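PDB 2EUI: probable acetyltransferase from Pseudomonas aeruginosa PAO1, which probably transfers an acyl group, such as acetyl, to a still unidentified acceptor, as a dimeric member of the GNAT acetyltransferase family. Local coordinates for residues Ser33-Lys36 with Phe37-Arg41. Numbering follows the deposited sequence.
Sequences SSRK and FLEKR
Lys36 O takes two backbone N-H groups of the next turn: Lys40 N at 3.2 Å in a nearly straight bond (171°), and Glu39 N in a weak, bent i to i+3 one. Glu39 N is itself shared, since it also gives its hydrogen to Arg35 O at 3.1 Å. That bond, Lys40 N to Lys36 O, Phe37 N to Ser33 O (2.8 Å) and Leu38 N to Ser34 O are the i to i+4 bonds of an alpha-helix. Glu39 OE1 receives Lys36 NZ in a salt bridge whose hydrogen bond is long and weak (3.4 Å). The lysine chain turns about its CB-CG bond (chi2 42°), which carries CD and NZ across to OE1; CE also touches Lys40 CE at 4.1 Å. Arg35 NH1 lies 4.2 Å from the same OE1, beyond salt-bridge range, with guanidinium and carboxylate planes 71° apart. Arg35 pairs instead with Asp12, while Glu39 OE2 pairs with Arg43, so Lys36 and Arg43 probably favour the ionised carboxylate. Ser34 OG turns back to Tyr30 O. Helix 31-44 is the second of two between strands 2-5 and 48-53, as in the GNAT fold: Leu38 packs on Phe18 of helix 11-24, Phe37 on Tyr67 of strand 60-71, and Leu75 of the second subunit meets Ser33, Ser34 and Phe37.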
ATOM      1  N   SER A  33     -11.275 -18.748  -2.703  1.00 19.24           N
ATOM      2  CA  SER A  33     -10.994 -17.344  -2.966  1.00 18.64           C
ATOM      3  C   SER A  33      -9.623 -16.991  -2.421  1.00 18.14           C
ATOM      4  O   SER A  33      -8.933 -16.109  -2.936  1.00 17.41           O
ATOM      5  CB  SER A  33     -12.053 -16.458  -2.316  1.00 17.50           C
ATOM      6  OG  SER A  33     -13.321 -16.712  -2.882  1.00 19.09           O
ATOM      7  N   SER A  34      -9.231 -17.684  -1.361  1.00 16.98           N
ATOM      8  CA  SER A  34      -7.941 -17.432  -0.759  1.00 16.36           C
ATOM      9  C   SER A  34      -6.842 -17.968  -1.664  1.00 17.57           C
ATOM     10  O   SER A  34      -5.833 -17.303  -1.880  1.00 19.42           O
ATOM     11  CB  SER A  34      -7.884 -18.064   0.621  1.00 15.39           C
ATOM     12  OG  SER A  34      -8.758 -17.361   1.504  1.00 14.94           O
ATOM     13  N   ARG A  35      -7.043 -19.156  -2.220  1.00 17.68           N
ATOM     14  CA  ARG A  35      -6.046 -19.716  -3.107  1.00 18.59           C
ATOM     15  C   ARG A  35      -6.039 -18.893  -4.395  1.00 20.16           C
ATOM     16  O   ARG A  35      -4.993 -18.692  -5.008  1.00 20.50           O
ATOM     17  CB  ARG A  35      -6.359 -21.188  -3.403  1.00 18.97           C
ATOM     18  CG  ARG A  35      -5.299 -21.886  -4.253  1.00 21.24           C
ATOM     19  CD  ARG A  35      -5.648 -23.347  -4.496  1.00 25.85           C
ATOM     20  NE  ARG A  35      -4.577 -24.112  -5.135  1.00 29.50           N
ATOM     21  CZ  ARG A  35      -4.101 -23.875  -6.357  1.00 31.80           C
ATOM     22  NH1 ARG A  35      -4.591 -22.885  -7.098  1.00 33.09           N
ATOM     23  NH2 ARG A  35      -3.133 -24.639  -6.845  1.00 32.85           N
ATOM     24  N   LYS A  36      -7.207 -18.409  -4.806  1.00 22.66           N
ATOM     25  CA  LYS A  36      -7.304 -17.610  -6.026  1.00 24.01           C
ATOM     26  C   LYS A  36      -6.606 -16.263  -5.849  1.00 24.03           C
ATOM     27  O   LYS A  36      -5.934 -15.785  -6.762  1.00 23.54           O
ATOM     28  CB  LYS A  36      -8.769 -17.401  -6.426  1.00 25.88           C
ATOM     29  CG  LYS A  36      -8.925 -16.699  -7.765  1.00 32.39           C
ATOM     30  CD  LYS A  36      -7.921 -17.266  -8.781  1.00 37.10           C
ATOM     31  CE  LYS A  36      -7.932 -16.531 -10.121  1.00 39.97           C
ATOM     32  NZ  LYS A  36      -6.927 -17.099 -11.083  1.00 40.49           N
ATOM     33  N   PHE A  37      -6.768 -15.665  -4.667  1.00 23.17           N
ATOM     34  CA  PHE A  37      -6.145 -14.383  -4.328  1.00 22.58           C
ATOM     35  C   PHE A  37      -4.617 -14.475  -4.432  1.00 21.50           C
ATOM     36  O   PHE A  37      -3.975 -13.631  -5.069  1.00 22.10           O
ATOM     37  CB  PHE A  37      -6.535 -13.965  -2.900  1.00 22.05           C
ATOM     38  CG  PHE A  37      -5.910 -12.674  -2.454  1.00 22.23           C
ATOM     39  CD1 PHE A  37      -6.380 -11.459  -2.926  1.00 23.05           C
ATOM     40  CD2 PHE A  37      -4.819 -12.678  -1.590  1.00 22.80           C
ATOM     41  CE1 PHE A  37      -5.772 -10.255  -2.548  1.00 23.78           C
ATOM     42  CE2 PHE A  37      -4.206 -11.490  -1.205  1.00 22.76           C
ATOM     43  CZ  PHE A  37      -4.683 -10.273  -1.686  1.00 23.37           C
ATOM     44  N   LEU A  38      -4.053 -15.502  -3.800  1.00 18.61           N
ATOM     45  CA  LEU A  38      -2.615 -15.742  -3.805  1.00 19.25           C
ATOM     46  C   LEU A  38      -2.071 -16.027  -5.197  1.00 20.24           C
ATOM     47  O   LEU A  38      -0.913 -15.744  -5.493  1.00 18.44           O
ATOM     48  CB  LEU A  38      -2.272 -16.922  -2.904  1.00 18.67           C
ATOM     49  CG  LEU A  38      -2.491 -16.768  -1.404  1.00 17.59           C
ATOM     50  CD1 LEU A  38      -2.103 -18.074  -0.722  1.00 17.51           C
ATOM     51  CD2 LEU A  38      -1.673 -15.603  -0.887  1.00 16.17           C
ATOM     52  N   GLU A  39      -2.901 -16.601  -6.053  1.00 22.62           N
ATOM     53  CA  GLU A  39      -2.456 -16.905  -7.393  1.00 25.24           C
ATOM     54  C   GLU A  39      -2.201 -15.590  -8.119  1.00 24.25           C
ATOM     55  O   GLU A  39      -1.117 -15.369  -8.647  1.00 23.67           O
ATOM     56  CB  GLU A  39      -3.511 -17.723  -8.129  1.00 27.79           C
ATOM     57  CG  GLU A  39      -2.935 -18.811  -9.012  1.00 34.15           C
ATOM     58  CD  GLU A  39      -3.942 -19.310 -10.031  1.00 38.75           C
ATOM     59  OE1 GLU A  39      -5.098 -19.580  -9.630  1.00 41.56           O
ATOM     60  OE2 GLU A  39      -3.575 -19.430 -11.228  1.00 40.83           O
ATOM     61  N   LYS A  40      -3.195 -14.709  -8.129  1.00 24.98           N
ATOM     62  CA  LYS A  40      -3.052 -13.424  -8.794  1.00 23.95           C
ATOM     63  C   LYS A  40      -1.801 -12.707  -8.336  1.00 24.58           C
ATOM     64  O   LYS A  40      -1.088 -12.125  -9.148  1.00 25.82           O
ATOM     65  CB  LYS A  40      -4.258 -12.540  -8.520  1.00 21.99           C
ATOM     66  CG  LYS A  40      -5.519 -13.029  -9.161  1.00 20.54           C
ATOM     67  CD  LYS A  40      -6.590 -11.984  -9.033  1.00 19.03           C
ATOM     68  CE  LYS A  40      -7.882 -12.458  -9.663  1.00 17.28           C
ATOM     69  NZ  LYS A  40      -8.919 -11.402  -9.587  1.00 15.18           N
ATOM     70  N   ARG A  41      -1.533 -12.758  -7.035  1.00 24.20           N
ATOM     71  CA  ARG A  41      -0.361 -12.099  -6.468  1.00 24.20           C
ATOM     72  C   ARG A  41       0.931 -12.775  -6.889  1.00 24.06           C
ATOM     73  O   ARG A  41       1.866 -12.103  -7.329  1.00 24.66           O
ATOM     74  CB  ARG A  41      -0.472 -12.048  -4.938  1.00 24.59           C
ATOM     75  CG  ARG A  41      -0.529 -10.622  -4.396  1.00 24.95           C
ATOM     76  CD  ARG A  41      -1.471  -9.751  -5.219  1.00 22.57           C
ATOM     77  NE  ARG A  41      -2.858 -10.067  -4.923  1.00 19.70           N
ATOM     78  CZ  ARG A  41      -3.880  -9.835  -5.741  1.00 19.58           C
ATOM     79  NH1 ARG A  41      -3.691  -9.286  -6.935  1.00 18.13           N
ATOM     80  NH2 ARG A  41      -5.105 -10.146  -5.354  1.00 18.96           N
TER